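PDB 2EHH: 4-hydroxy-tetrahydrodipicolinate synthase from Aquifex aeolicus, which probably catalyses the condensation of pyruvate with aspartate-beta-semialdehyde to 4-hydroxy-tetrahydrodipicolinate, a step of lysine biosynthesis, working as a homotetramer. Local coordinates for residues T146-A151 with V174-E179. Residues are numbered along the deposited sequence; the frame is centred on the assembly and turned at random.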
loop_
_atom_site.group_PDB
_atom_site.type_symbol
_atom_site.label_atom_id
_atom_site.label_comp_id
_atom_site.label_asym_id
_atom_site.label_seq_id
_atom_site.Cartn_x
_atom_site.Cartn_y
_atom_site.Cartn_z
ATOM N N THR A 146 -9.892 -7.626 18.547
ATOM C CA THR A 146 -9.810 -9.076 18.683
ATOM C C THR A 146 -8.816 -9.461 19.776
ATOM O O THR A 146 -9.102 -10.331 20.598
ATOM C CB THR A 146 -9.399 -9.736 17.349
ATOM O OG1 THR A 146 -10.388 -9.447 16.357
ATOM C CG2 THR A 146 -9.278 -11.254 17.504
ATOM N N MET A 147 -7.656 -8.809 19.790
ATOM C CA MET A 147 -6.645 -9.090 20.803
ATOM C C MET A 147 -7.212 -8.812 22.189
ATOM O O MET A 147 -6.990 -9.574 23.126
ATOM C CB MET A 147 -5.406 -8.222 20.584
ATOM C CG MET A 147 -4.643 -8.536 19.305
ATOM S SD MET A 147 -3.271 -7.404 19.029
ATOM C CE MET A 147 -2.131 -7.949 20.285
ATOM N N PHE A 148 -7.939 -7.709 22.311
ATOM C CA PHE A 148 -8.544 -7.325 23.581
ATOM C C PHE A 148 -9.507 -8.408 24.068
ATOM O O PHE A 148 -9.471 -8.818 25.232
ATOM C CB PHE A 148 -9.299 -6.010 23.408
ATOM C CG PHE A 148 -10.032 -5.566 24.636
ATOM C CD1 PHE A 148 -9.338 -5.078 25.737
ATOM C CD2 PHE A 148 -11.419 -5.641 24.693
ATOM C CE1 PHE A 148 -10.018 -4.666 26.883
ATOM C CE2 PHE A 148 -12.110 -5.233 25.830
ATOM C CZ PHE A 148 -11.406 -4.745 26.929
ATOM N N LYS A 149 -10.371 -8.858 23.166
ATOM C CA LYS A 149 -11.348 -9.889 23.480
ATOM C C LYS A 149 -10.637 -11.176 23.890
ATOM O O LYS A 149 -11.056 -11.857 24.826
ATOM C CB LYS A 149 -12.240 -10.143 22.261
ATOM C CG LYS A 149 -13.386 -11.124 22.491
ATOM C CD LYS A 149 -14.221 -11.282 21.224
ATOM C CE LYS A 149 -15.313 -12.332 21.384
ATOM N NZ LYS A 149 -16.364 -11.939 22.358
ATOM N N LEU A 150 -9.554 -11.500 23.191
ATOM C CA LEU A 150 -8.787 -12.708 23.483
ATOM C C LEU A 150 -8.069 -12.670 24.825
ATOM O O LEU A 150 -8.129 -13.630 25.600
ATOM C CB LEU A 150 -7.764 -12.955 22.379
ATOM C CG LEU A 150 -8.302 -13.613 21.109
ATOM C CD1 LEU A 150 -7.258 -13.547 19.993
ATOM C CD2 LEU A 150 -8.663 -15.066 21.427
ATOM N N ALA A 151 -7.378 -11.569 25.096
ATOM C CA ALA A 151 -6.636 -11.427 26.342
ATOM C C ALA A 151 -7.580 -11.350 27.539
ATOM O O ALA A 151 -7.219 -11.738 28.654
ATOM C CB ALA A 151 -5.749 -10.186 26.287
ATOM N N VAL A 174 -0.947 -1.284 24.178
ATOM C CA VAL A 174 -0.508 -0.965 25.535
ATOM C C VAL A 174 -1.631 -0.306 26.342
ATOM O O VAL A 174 -1.893 -0.677 27.487
ATOM C CB VAL A 174 0.716 -0.027 25.518
ATOM C CG1 VAL A 174 1.018 0.475 26.932
ATOM C CG2 VAL A 174 1.924 -0.771 24.953
ATOM N N LYS A 175 -2.305 0.659 25.728
ATOM C CA LYS A 175 -3.384 1.374 26.396
ATOM C C LYS A 175 -4.617 0.525 26.680
ATOM O O LYS A 175 -5.143 0.539 27.790
ATOM C CB LYS A 175 -3.792 2.599 25.570
ATOM C CG LYS A 175 -4.922 3.415 26.192
ATOM C CD LYS A 175 -5.252 4.637 25.353
ATOM C CE LYS A 175 -6.395 5.432 25.964
ATOM N NZ LYS A 175 -6.074 5.895 27.340
ATOM N N ARG A 176 -5.075 -0.222 25.683
ATOM C CA ARG A 176 -6.271 -1.038 25.851
ATOM C C ARG A 176 -6.129 -2.366 26.590
ATOM O O ARG A 176 -6.985 -2.696 27.409
ATOM C CB ARG A 176 -6.922 -1.292 24.489
ATOM C CG ARG A 176 -7.414 -0.035 23.796
ATOM C CD ARG A 176 -8.095 -0.386 22.494
ATOM N NE ARG A 176 -9.261 -1.231 22.726
ATOM C CZ ARG A 176 -9.959 -1.819 21.762
ATOM N NH1 ARG A 176 -11.007 -2.571 22.070
ATOM N NH2 ARG A 176 -9.604 -1.654 20.490
ATOM N N LEU A 177 -5.075 -3.132 26.318
ATOM C CA LEU A 177 -4.925 -4.434 26.980
ATOM C C LEU A 177 -4.403 -4.360 28.405
ATOM O O LEU A 177 -4.512 -5.318 29.166
ATOM C CB LEU A 177 -4.048 -5.382 26.150
ATOM C CG LEU A 177 -4.836 -6.137 25.069
ATOM C CD1 LEU A 177 -5.426 -5.135 24.077
ATOM C CD2 LEU A 177 -3.934 -7.140 24.357
ATOM N N GLY A 178 -3.834 -3.226 28.773
ATOM C CA GLY A 178 -3.358 -3.093 30.132
ATOM C C GLY A 178 -2.075 -3.792 30.528
ATOM O O GLY A 178 -1.524 -4.618 29.803
ATOM N N GLU A 179 -1.635 -3.461 31.737
ATOM C CA GLU A 179 -0.390 -3.948 32.337
ATOM C C GLU A 179 -0.107 -5.443 32.456
ATOM O O GLU A 179 1.060 -5.829 32.493
ATOM C CB GLU A 179 -0.233 -3.299 33.712
ATOM C CG GLU A 179 -0.359 -1.774 33.620
ATOM C CD GLU A 179 -0.338 -1.062 34.968
ATOM O OE1 GLU A 179 -0.548 -1.724 36.008
ATOM O OE2 GLU A 179 -0.128 0.172 34.987
#
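L177 reaches across to helix 144-153 with both of its methyls, joining two neighbouring outer helices of the TIM barrel, those that precede and follow strand 157-162. One branch, CD1, lies 3.8 Å from F148 CA and also meets F148 CB, arriving at the edge of the ring near its plane. The other branch, CD2, rests between the CB atoms of M147 and A151, one turn apart, 4.0 Å from A151 CB and 4.2 Å from M147 CB, with M147 O close by. The CA atoms of F148 and L177 are 5.7 Å apart, a close helix-to-helix approach.

F148 and R176 close the outer side of this apolar patch. With CG anti to the backbone N (chi1 176°), the phenyl group stands on the solvent side, beside the last turn of helix 167-177, where its CE1 lies 3.7 Å from R176 O. The R176 side chain crosses F148 at about a right angle, its guanidinium plane tilted 36° from the ring. A salt bridge from NH2 to D145, one residue before segment 146-151, anchors that group and adds a polar tie between the helices. Inward, M147 packs on S160 and E162 of strand 157-162, its side chain about 9 Å from that of K161, the predicted Schiff-base lysine, while F181 lies against M147 and A151. At the outer edge, R176 NH1 rests 4.1 Å from F148 CD2.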